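Local coordinates for hemolysin-related protein (Vibrio cholerae serotype O1, PDB 6MLT), which serves as a secreted, calcium-binding protein of the biofilm matrix and probably contributes to adhesion by binding carbohydrate through its beta-prism lectin domain, at residues Ile11-Lys16 and Phe555-Ala560; Asp495-Arg500 and Ser548-Gly553; Asn579-Asn584 and Trp597-Ser602. All blocks are in the same frame, centred on the assembly; numbering follows the deposited sequence.

Interaction 1: Ile11-Lys16 and Phe555-Ala560; sequences IQTKLK and FVYESA
K14 and E558 both set CG between the backbone N and the carbonyl carbon (chi1 69° and 58°), then run out extended on the same face of the sheet. Their chains cross obliquely, so that K14 CE lies 3.7 Å from E558 CD. K14 NZ stays 4.8 Å from E558 OE1, too far for a salt bridge though probably still mildly attractive, and bonds instead to a water that also donates to A560 O. Beneath them the backbones form an antiparallel hydrogen-bonded pair, K14 N to E558 O at 3.0 Å and E558 N to K14 O at 2.9 Å. K16 N gives a shorter bond of 2.7 Å to V556 O, and A560 N donates to Q12 O.

At the neighbouring L15–Y557 pair, L15 sends CD1 over one face of the tyrosine ring, 3.9 Å from its centroid, in a CH-pi contact. The same methyl meets the edge of F555, a double duty that suits a branched aliphatic chain. The N-terminal strand 13-19 thus becomes the outermost strand of a sheet otherwise built from the far end of the chain, the Velcro closure of a beta-propeller.

K16 carries its amine onward to a salt bridge with E530, and one water joins L15 O to E558 OE2. Main-chain bonds therefore fix the strand pairing, while long polar chains and water finish its surface.

Interaction 2: Asp495-Arg500 and Ser548-Gly553; sequences DRLRMR and SQVNHG
R496 meets S548 at the end of a folded side chain. From CB the chain bends twice, at chi2 (-56°) and chi3 (-58°), and this curl carries the guanidinium round to the serine. NE passes 3.7 Å from S548 CB while donating its hydrogen to the backbone oxygen of S517. CZ lies about as far from S548 OG, and the tip, NH2, donates to S548 OG at 2.8 Å. The serine sits at the edge of the guanidinium, somewhat tilted from its plane. Arginine suits the place because its separate N-H groups serve partners in different loops; D545 and E547 add only long, weak ion pairs. A small hydroxyl suits S548, whose CB packs 3.2 Å from R496 O.

Beside this polar grip, L497 lays CD2 against V550 CG2 at 3.8 Å, the two side chains crossing at about a right angle, and against S548 CA.

The first segment holds the turn between strands 490-494 and 498-502 of one propeller blade and the start of the latter; the second belongs to the loop joining strands 536-541 and 553-559 of the next. D495 shapes the turn: OD1 accepts from L497 N, an Asx turn, and at 2.8 Å from R498 N, completing an Asx motif, while OD2 takes both NE and NH2 of R498, the latter at 2.7 Å in a salt bridge. The R498 guanidinium lies over that of R500, a pairing of like charges that the D495 carboxylate probably eases. N551 fastens the second loop to N515 and S516.

One hydrogen bond and a small apolar touch suggest that these loops depend as much on polar bonds to residues 515-517 as on each other, while M499 packs on L537 and M539.

Interaction 3: Asn579-Asn584 and Trp597-Ser602; sequences NFSDIN and WLTHNS
S581 OG is held by two partners: H600 NE2 at 3.0 Å, and a water at 2.7 Å that in turn reaches T599 OG1, also at 2.7 Å. The serine oxygen lies at the edge of the imidazole, near its plane, and either member of the serine–histidine pair could be the donor. At the other ring nitrogen, H600 ND1 meets S602 OG at 2.9 Å and accepts a bond from S602 N, which is tilted from the ring plane. Both ring nitrogens are thus engaged, and the rotation of the imidazole is fixed. With chi1 at 51°, H600 CG stands between the backbone N and the carbonyl carbon, a placing that directs the ring at the facing segment.

F580 approaches one face of this ring with CD2, 4.0 Å above the plane and over the ring centre; the F580 edge is turned to the H600 face in an edge-to-face pair, centroids 5.1 Å apart and planes at 63°. A type I beta turn from F580 to I583, closed by I583 N bonding to F580 O, presents F580 and S581 to the histidine together. Both segments belong to the C-terminal tail that follows the last propeller strand, 553-559. The tail rests against blades passed earlier in the chain: D582 makes a salt bridge with R196, W597 packs on V226, and N601 accepts from the backbone N of N228, itself a sodium ligand. Histidine suits position 600 by offering two edge nitrogens and an aromatic face. T599 OG1, besides its water, hydrogen-bonds to S596 O, and N579 packs its CB against S602 O at 3.6 Å.

Overall arrangement
Interactions 1 and 2 are neighbours, their centres 16 Å apart. Loop 548-553 of interaction 2 runs directly into strand 553-559, used by interaction 1. Interaction 1 brackets both segments of interaction 2 along the chain and joins the first strand to the last, closing the ring of blades. Interaction 2 links two blades consecutive along the chain. Interaction 3 follows in sequence, in the strandless tail, its centre 27 Å from that of interaction 1 and 30 Å from that of interaction 2. The propeller is closed by its first and last strands, with the beta-prism domain inserted between strands 277-279 and 443-448, consistent with a ring that holds together independently of the insertion.

Interaction 1: Ile11-Lys16 and Phe555-Ala560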
loop_
_atom_site.group_PDB
_atom_site.type_symbol
_atom_site.label_atom_id
_atom_site.label_comp_id
_atom_site.label_asym_id
_atom_site.label_seq_id
_atom_site.Cartn_x
_atom_site.Cartn_y
_atom_site.Cartn_z
ATOM N N ILE A 11 -1.513 -22.906 10.735
ATOM C CA ILE A 11 -0.283 -22.710 9.980
ATOM C C ILE A 11 0.839 -23.360 10.776
ATOM O O ILE A 11 1.147 -22.933 11.894
ATOM C CB ILE A 11 -0.015 -21.223 9.721
ATOM C CG1 ILE A 11 -1.122 -20.660 8.826
ATOM C CG2 ILE A 11 1.357 -21.013 9.074
ATOM C CD1 ILE A 11 -1.258 -19.157 8.907
ATOM N N GLN A 12 1.431 -24.403 10.202
ATOM C CA GLN A 12 2.506 -25.157 10.836
ATOM C C GLN A 12 3.853 -24.576 10.425
ATOM O O GLN A 12 4.106 -24.365 9.235
ATOM C CB GLN A 12 2.438 -26.630 10.429
ATOM C CG GLN A 12 1.090 -27.292 10.640
ATOM C CD GLN A 12 1.015 -28.038 11.951
ATOM O OE1 GLN A 12 0.831 -27.440 13.011
ATOM N NE2 GLN A 12 1.165 -29.357 11.889
ATOM N N THR A 13 4.725 -24.357 11.406
ATOM C CA THR A 13 6.014 -23.723 11.174
ATOM C C THR A 13 7.131 -24.569 11.764
ATOM O O THR A 13 6.912 -25.414 12.640
ATOM C CB THR A 13 6.069 -22.319 11.794
ATOM O OG1 THR A 13 5.909 -22.415 13.217
ATOM C CG2 THR A 13 4.974 -21.439 11.224
ATOM N N LYS A 14 8.342 -24.315 11.270
ATOM C CA LYS A 14 9.553 -24.908 11.818
ATOM C C LYS A 14 10.668 -23.885 11.689
ATOM O O LYS A 14 10.644 -23.033 10.794
ATOM C CB LYS A 14 9.934 -26.213 11.105
ATOM C CG LYS A 14 10.408 -26.041 9.664
ATOM C CD LYS A 14 10.697 -27.385 9.009
ATOM C CE LYS A 14 11.205 -27.213 7.589
ATOM N NZ LYS A 14 11.358 -28.526 6.890
ATOM N N LEU A 15 11.646 -23.977 12.586
ATOM C CA LEU A 15 12.733 -23.012 12.600
ATOM C C LEU A 15 13.629 -23.215 11.387
ATOM O O LEU A 15 14.059 -24.336 11.095
ATOM C CB LEU A 15 13.550 -23.142 13.884
ATOM C CG LEU A 15 14.586 -22.035 14.113
ATOM C CD1 LEU A 15 13.903 -20.754 14.554
ATOM C CD2 LEU A 15 15.632 -22.473 15.140
ATOM N N LYS A 16 13.902 -22.124 10.675
ATOM C CA LYS A 16 14.868 -22.132 9.585
ATOM C C LYS A 16 16.277 -21.865 10.099
ATOM O O LYS A 16 17.196 -22.645 9.829
ATOM C CB LYS A 16 14.474 -21.091 8.536
ATOM C CG LYS A 16 15.395 -21.026 7.331
ATOM C CD LYS A 16 14.845 -20.042 6.308
ATOM C CE LYS A 16 15.698 -19.966 5.060
ATOM N NZ LYS A 16 14.980 -19.242 3.977
ATOM N N PHE A 555 14.997 -14.822 14.978
ATOM C CA PHE A 555 14.484 -16.163 14.749
ATOM C C PHE A 555 13.709 -16.165 13.443
ATOM O O PHE A 555 12.830 -15.323 13.235
ATOM C CB PHE A 555 13.622 -16.621 15.933
ATOM C CG PHE A 555 14.424 -16.821 17.185
ATOM C CD1 PHE A 555 14.889 -15.733 17.901
ATOM C CD2 PHE A 555 14.772 -18.089 17.606
ATOM C CE1 PHE A 555 15.669 -15.911 19.032
ATOM C CE2 PHE A 555 15.550 -18.268 18.733
ATOM C CZ PHE A 555 15.996 -17.179 19.443
ATOM N N VAL A 556 14.067 -17.089 12.558
ATOM C CA VAL A 556 13.510 -17.163 11.217
ATOM C C VAL A 556 12.862 -18.527 11.051
ATOM O O VAL A 556 13.496 -19.554 11.308
ATOM C CB VAL A 556 14.589 -16.925 10.145
ATOM C CG1 VAL A 556 14.003 -17.043 8.740
ATOM C CG2 VAL A 556 15.221 -15.550 10.345
ATOM N N TYR A 557 11.608 -18.529 10.606
ATOM C CA TYR A 557 10.812 -19.731 10.464
ATOM C C TYR A 557 10.397 -19.909 9.013
ATOM O O TYR A 557 10.420 -18.969 8.218
ATOM C CB TYR A 557 9.568 -19.665 11.357
ATOM C CG TYR A 557 9.911 -19.586 12.829
ATOM C CD1 TYR A 557 10.207 -18.369 13.436
ATOM C CD2 TYR A 557 9.974 -20.736 13.603
ATOM C CE1 TYR A 557 10.530 -18.304 14.782
ATOM C CE2 TYR A 557 10.296 -20.680 14.936
ATOM C CZ TYR A 557 10.571 -19.467 15.524
ATOM O OH TYR A 557 10.901 -19.430 16.862
ATOM N N GLU A 558 9.995 -21.132 8.691
ATOM C CA GLU A 558 9.483 -21.472 7.375
ATOM C C GLU A 558 8.313 -22.429 7.546
ATOM O O GLU A 558 8.098 -22.999 8.619
ATOM C CB GLU A 558 10.577 -22.091 6.500
ATOM C CG GLU A 558 11.207 -23.337 7.093
ATOM C CD GLU A 558 12.266 -23.930 6.189
ATOM O OE1 GLU A 558 11.963 -24.172 5.003
ATOM O OE2 GLU A 558 13.401 -24.145 6.660
ATOM N N SER A 559 7.553 -22.603 6.469
ATOM C CA SER A 559 6.445 -23.546 6.486
ATOM C C SER A 559 6.953 -24.951 6.781
ATOM O O SER A 559 7.918 -25.416 6.173
ATOM C CB SER A 559 5.711 -23.529 5.146
ATOM O OG SER A 559 4.677 -24.497 5.151
ATOM N N ALA A 560 6.298 -25.629 7.723
ATOM C CA ALA A 560 6.701 -26.985 8.071
ATOM C C ALA A 560 6.211 -28.020 7.071
ATOM O O ALA A 560 6.751 -29.130 7.033
ATOM C CB ALA A 560 6.192 -27.350 9.467
HETATM O O HOH W 1 2.763 -24.867 6.743
HETATM O O HOH W 2 9.407 -30.207 7.247
HETATM O O HOH W 3 14.385 -25.815 8.647
#

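Interaction 2: Asp495-Arg500 and Ser548-Gly553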
loop_
_atom_site.group_PDB
_atom_site.type_symbol
_atom_site.label_atom_id
_atom_site.label_comp_id
_atom_site.label_asym_id
_atom_site.label_seq_id
_atom_site.Cartn_x
_atom_site.Cartn_y
_atom_site.Cartn_z
ATOM N N ASP A 495 3.178 -10.170 21.310
ATOM C CA ASP A 495 2.980 -9.603 22.642
ATOM C C ASP A 495 4.210 -9.868 23.503
ATOM O O ASP A 495 5.324 -9.908 22.976
ATOM C CB ASP A 495 1.674 -10.109 23.283
ATOM C CG ASP A 495 1.678 -11.594 23.649
ATOM O OD1 ASP A 495 2.685 -12.310 23.471
ATOM O OD2 ASP A 495 0.620 -12.037 24.152
ATOM N N ARG A 496 4.048 -10.001 24.823
ATOM C CA ARG A 496 5.224 -10.152 25.677
ATOM C C ARG A 496 5.907 -11.499 25.473
ATOM O O ARG A 496 7.130 -11.597 25.620
ATOM C CB ARG A 496 4.846 -9.980 27.151
ATOM C CG ARG A 496 4.311 -8.586 27.531
ATOM C CD ARG A 496 5.263 -7.448 27.171
ATOM N NE ARG A 496 6.581 -7.579 27.793
ATOM C CZ ARG A 496 6.853 -7.281 29.058
ATOM N NH1 ARG A 496 5.899 -6.845 29.866
ATOM N NH2 ARG A 496 8.088 -7.433 29.520
ATOM N N LEU A 497 5.149 -12.541 25.117
ATOM C CA LEU A 497 5.665 -13.906 25.126
ATOM C C LEU A 497 5.442 -14.688 23.842
ATOM O O LEU A 497 6.038 -15.761 23.695
ATOM C CB LEU A 497 5.032 -14.701 26.277
ATOM C CG LEU A 497 5.321 -14.193 27.687
ATOM C CD1 LEU A 497 4.445 -14.900 28.707
ATOM C CD2 LEU A 497 6.797 -14.382 28.024
ATOM N N ARG A 498 4.611 -14.207 22.920
ATOM C CA ARG A 498 4.198 -14.997 21.771
ATOM C C ARG A 498 4.101 -14.121 20.536
ATOM O O ARG A 498 3.640 -12.981 20.608
ATOM C CB ARG A 498 2.822 -15.661 21.988
ATOM C CG ARG A 498 2.543 -16.140 23.395
ATOM C CD ARG A 498 1.053 -16.330 23.611
ATOM N NE ARG A 498 0.358 -15.055 23.801
ATOM C CZ ARG A 498 -0.959 -14.934 23.928
ATOM N NH1 ARG A 498 -1.734 -16.012 23.879
ATOM N NH2 ARG A 498 -1.507 -13.737 24.104
ATOM N N MET A 499 4.531 -14.671 19.409
ATOM C CA MET A 499 4.148 -14.183 18.096
ATOM C C MET A 499 2.992 -15.045 17.610
ATOM O O MET A 499 2.994 -16.260 17.818
ATOM C CB MET A 499 5.333 -14.246 17.124
ATOM C CG MET A 499 5.018 -13.801 15.698
ATOM S SD MET A 499 4.278 -15.117 14.688
ATOM C CE MET A 499 3.748 -14.164 13.264
ATOM N N ARG A 500 1.984 -14.413 17.010
ATOM C CA ARG A 500 0.817 -15.150 16.550
ATOM C C ARG A 500 0.391 -14.682 15.167
ATOM O O ARG A 500 0.668 -13.552 14.752
ATOM C CB ARG A 500 -0.356 -15.014 17.535
ATOM C CG ARG A 500 -0.098 -15.700 18.878
ATOM C CD ARG A 500 -1.281 -15.550 19.815
ATOM N NE ARG A 500 -1.501 -14.159 20.193
ATOM C CZ ARG A 500 -2.595 -13.709 20.799
ATOM N NH1 ARG A 500 -3.584 -14.542 21.096
ATOM N NH2 ARG A 500 -2.707 -12.417 21.102
ATOM N N SER A 548 9.178 -11.171 30.228
ATOM C CA SER A 548 9.252 -11.550 28.817
ATOM C C SER A 548 10.614 -12.214 28.591
ATOM O O SER A 548 11.488 -11.719 27.880
ATOM C CB SER A 548 9.035 -10.350 27.892
ATOM O OG SER A 548 9.843 -9.245 28.257
ATOM N N GLN A 549 10.789 -13.388 29.194
ATOM C CA GLN A 549 12.087 -14.057 29.262
ATOM C C GLN A 549 11.975 -15.430 28.604
ATOM O O GLN A 549 11.879 -16.453 29.282
ATOM C CB GLN A 549 12.533 -14.152 30.730
ATOM C CG GLN A 549 14.031 -14.233 30.923
ATOM C CD GLN A 549 14.467 -13.648 32.250
ATOM O OE1 GLN A 549 14.167 -14.199 33.305
ATOM N NE2 GLN A 549 15.168 -12.515 32.205
ATOM N N VAL A 550 11.987 -15.446 27.271
ATOM C CA VAL A 550 11.916 -16.695 26.518
ATOM C C VAL A 550 13.176 -16.857 25.679
ATOM O O VAL A 550 13.862 -17.883 25.760
ATOM C CB VAL A 550 10.671 -16.742 25.618
ATOM C CG1 VAL A 550 10.684 -18.007 24.742
ATOM C CG2 VAL A 550 9.405 -16.688 26.458
ATOM N N ASN A 551 13.476 -15.856 24.853
ATOM C CA ASN A 551 14.580 -15.962 23.910
ATOM C C ASN A 551 15.088 -14.567 23.571
ATOM O O ASN A 551 14.511 -13.556 23.982
ATOM C CB ASN A 551 14.154 -16.731 22.650
ATOM C CG ASN A 551 12.988 -16.073 21.914
ATOM O OD1 ASN A 551 12.141 -15.423 22.519
ATOM N ND2 ASN A 551 12.946 -16.248 20.600
ATOM N N HIS A 552 16.202 -14.524 22.841
ATOM C CA HIS A 552 16.786 -13.262 22.410
ATOM C C HIS A 552 17.499 -13.460 21.082
ATOM O O HIS A 552 18.095 -14.509 20.838
ATOM C CB HIS A 552 17.761 -12.697 23.453
ATOM C CG HIS A 552 18.939 -13.586 23.733
ATOM N ND1 HIS A 552 18.962 -14.486 24.777
ATOM C CD2 HIS A 552 20.148 -13.682 23.127
ATOM C CE1 HIS A 552 20.130 -15.107 24.795
ATOM N NE2 HIS A 552 20.865 -14.641 23.801
ATOM N N GLY A 553 17.431 -12.437 20.228
ATOM C CA GLY A 553 18.141 -12.411 18.962
ATOM C C GLY A 553 17.177 -12.309 17.795
ATOM O O GLY A 553 16.233 -11.511 17.818
#

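Interaction 3: Asn579-Asn584 and Trp597-Ser602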
loop_
_atom_site.group_PDB
_atom_site.type_symbol
_atom_site.label_atom_id
_atom_site.label_comp_id
_atom_site.label_asym_id
_atom_site.label_seq_id
_atom_site.Cartn_x
_atom_site.Cartn_y
_atom_site.Cartn_z
ATOM N N ASN A 579 5.691 -0.372 1.912
ATOM C CA ASN A 579 4.447 -0.582 1.174
ATOM C C ASN A 579 4.711 -0.783 -0.315
ATOM O O ASN A 579 3.939 -0.309 -1.156
ATOM C CB ASN A 579 3.484 0.592 1.391
ATOM C CG ASN A 579 3.898 1.842 0.639
ATOM O OD1 ASN A 579 5.080 2.104 0.447
ATOM N ND2 ASN A 579 2.914 2.618 0.202
ATOM N N PHE A 580 5.802 -1.481 -0.645
ATOM C CA PHE A 580 6.147 -1.890 -2.009
ATOM C C PHE A 580 6.553 -0.746 -2.931
ATOM O O PHE A 580 7.584 -0.828 -3.611
ATOM C CB PHE A 580 4.986 -2.630 -2.684
ATOM C CG PHE A 580 4.798 -4.039 -2.208
ATOM C CD1 PHE A 580 5.670 -5.042 -2.602
ATOM C CD2 PHE A 580 3.742 -4.364 -1.378
ATOM C CE1 PHE A 580 5.492 -6.344 -2.164
ATOM C CE2 PHE A 580 3.560 -5.660 -0.938
ATOM C CZ PHE A 580 4.437 -6.651 -1.332
ATOM N N SER A 581 5.743 0.312 -2.988
ATOM C CA SER A 581 5.809 1.232 -4.118
ATOM C C SER A 581 7.087 2.056 -4.163
ATOM O O SER A 581 7.409 2.599 -5.226
ATOM C CB SER A 581 4.603 2.167 -4.096
ATOM O OG SER A 581 3.419 1.397 -4.123
ATOM N N ASP A 582 7.815 2.168 -3.053
ATOM C CA ASP A 582 9.013 2.996 -2.995
ATOM C C ASP A 582 10.298 2.192 -3.110
ATOM O O ASP A 582 11.375 2.725 -2.822
ATOM C CB ASP A 582 9.027 3.812 -1.698
ATOM C CG ASP A 582 8.346 5.158 -1.852
ATOM O OD1 ASP A 582 8.484 5.766 -2.937
ATOM O OD2 ASP A 582 7.674 5.607 -0.895
ATOM N N ILE A 583 10.224 0.933 -3.533
ATOM C CA ILE A 583 11.426 0.115 -3.641
ATOM C C ILE A 583 11.222 -0.915 -4.744
ATOM O O ILE A 583 10.144 -1.500 -4.881
ATOM C CB ILE A 583 11.768 -0.543 -2.283
ATOM C CG1 ILE A 583 13.176 -1.139 -2.309
ATOM C CG2 ILE A 583 10.739 -1.611 -1.911
ATOM C CD1 ILE A 583 14.275 -0.106 -2.288
ATOM N N ASN A 584 12.261 -1.107 -5.549
ATOM C CA ASN A 584 12.310 -2.195 -6.509
ATOM C C ASN A 584 13.004 -3.403 -5.883
ATOM O O ASN A 584 13.662 -3.304 -4.845
ATOM C CB ASN A 584 13.040 -1.754 -7.776
ATOM C CG ASN A 584 12.361 -0.573 -8.466
ATOM O OD1 ASN A 584 11.137 -0.517 -8.567
ATOM N ND2 ASN A 584 13.161 0.376 -8.939
ATOM N N TRP A 597 -1.904 3.379 -3.320
ATOM C CA TRP A 597 -3.318 3.177 -3.023
ATOM C C TRP A 597 -4.142 2.865 -4.264
ATOM O O TRP A 597 -5.318 2.510 -4.126
ATOM C CB TRP A 597 -3.898 4.405 -2.305
ATOM C CG TRP A 597 -3.892 5.670 -3.095
ATOM C CD1 TRP A 597 -4.901 6.151 -3.882
ATOM C CD2 TRP A 597 -2.835 6.639 -3.161
ATOM N NE1 TRP A 597 -4.533 7.353 -4.436
ATOM C CE2 TRP A 597 -3.271 7.675 -4.010
ATOM C CE3 TRP A 597 -1.563 6.728 -2.581
ATOM C CZ2 TRP A 597 -2.480 8.788 -4.299
ATOM C CZ3 TRP A 597 -0.779 7.837 -2.872
ATOM C CH2 TRP A 597 -1.242 8.851 -3.719
ATOM N N LEU A 598 -3.562 2.981 -5.459
ATOM C CA LEU A 598 -4.238 2.609 -6.693
ATOM C C LEU A 598 -3.672 1.337 -7.310
ATOM O O LEU A 598 -4.116 0.941 -8.395
ATOM C CB LEU A 598 -4.155 3.757 -7.708
ATOM C CG LEU A 598 -4.770 5.085 -7.248
ATOM C CD1 LEU A 598 -4.595 6.132 -8.323
ATOM C CD2 LEU A 598 -6.251 4.930 -6.877
ATOM N N THR A 599 -2.711 0.680 -6.647
ATOM C CA THR A 599 -2.127 -0.551 -7.158
ATOM C C THR A 599 -2.474 -1.667 -6.197
ATOM O O THR A 599 -3.588 -2.212 -6.250
ATOM C CB THR A 599 -0.622 -0.375 -7.404
ATOM O OG1 THR A 599 0.019 0.206 -6.258
ATOM C CG2 THR A 599 -0.392 0.540 -8.605
ATOM N N HIS A 600 -1.560 -2.069 -5.307
ATOM C CA HIS A 600 -1.832 -3.109 -4.323
ATOM C C HIS A 600 -2.678 -2.611 -3.157
ATOM O O HIS A 600 -3.319 -3.425 -2.485
ATOM C CB HIS A 600 -0.511 -3.667 -3.789
ATOM C CG HIS A 600 0.425 -2.603 -3.316
ATOM N ND1 HIS A 600 0.436 -2.146 -2.015
ATOM C CD2 HIS A 600 1.347 -1.869 -3.981
ATOM C CE1 HIS A 600 1.344 -1.194 -1.894
ATOM N NE2 HIS A 600 1.905 -1.002 -3.075
ATOM N N ASN A 601 -2.683 -1.302 -2.901
ATOM C CA ASN A 601 -3.504 -0.694 -1.856
ATOM C C ASN A 601 -3.298 -1.389 -0.511
ATOM O O ASN A 601 -4.249 -1.785 0.168
ATOM C CB ASN A 601 -4.981 -0.693 -2.247
ATOM C CG ASN A 601 -5.800 0.242 -1.379
ATOM O OD1 ASN A 601 -5.254 1.153 -0.757
ATOM N ND2 ASN A 601 -7.113 0.027 -1.334
ATOM N N SER A 602 -2.033 -1.522 -0.117
ATOM C CA SER A 602 -1.689 -2.107 1.169
ATOM C C SER A 602 -0.570 -1.297 1.806
ATOM O O SER A 602 0.109 -0.509 1.144
ATOM C CB SER A 602 -1.256 -3.573 1.032
ATOM O OG SER A 602 0.001 -3.665 0.382
HETATM O O HOH W 4 2.571 1.003 -6.632
#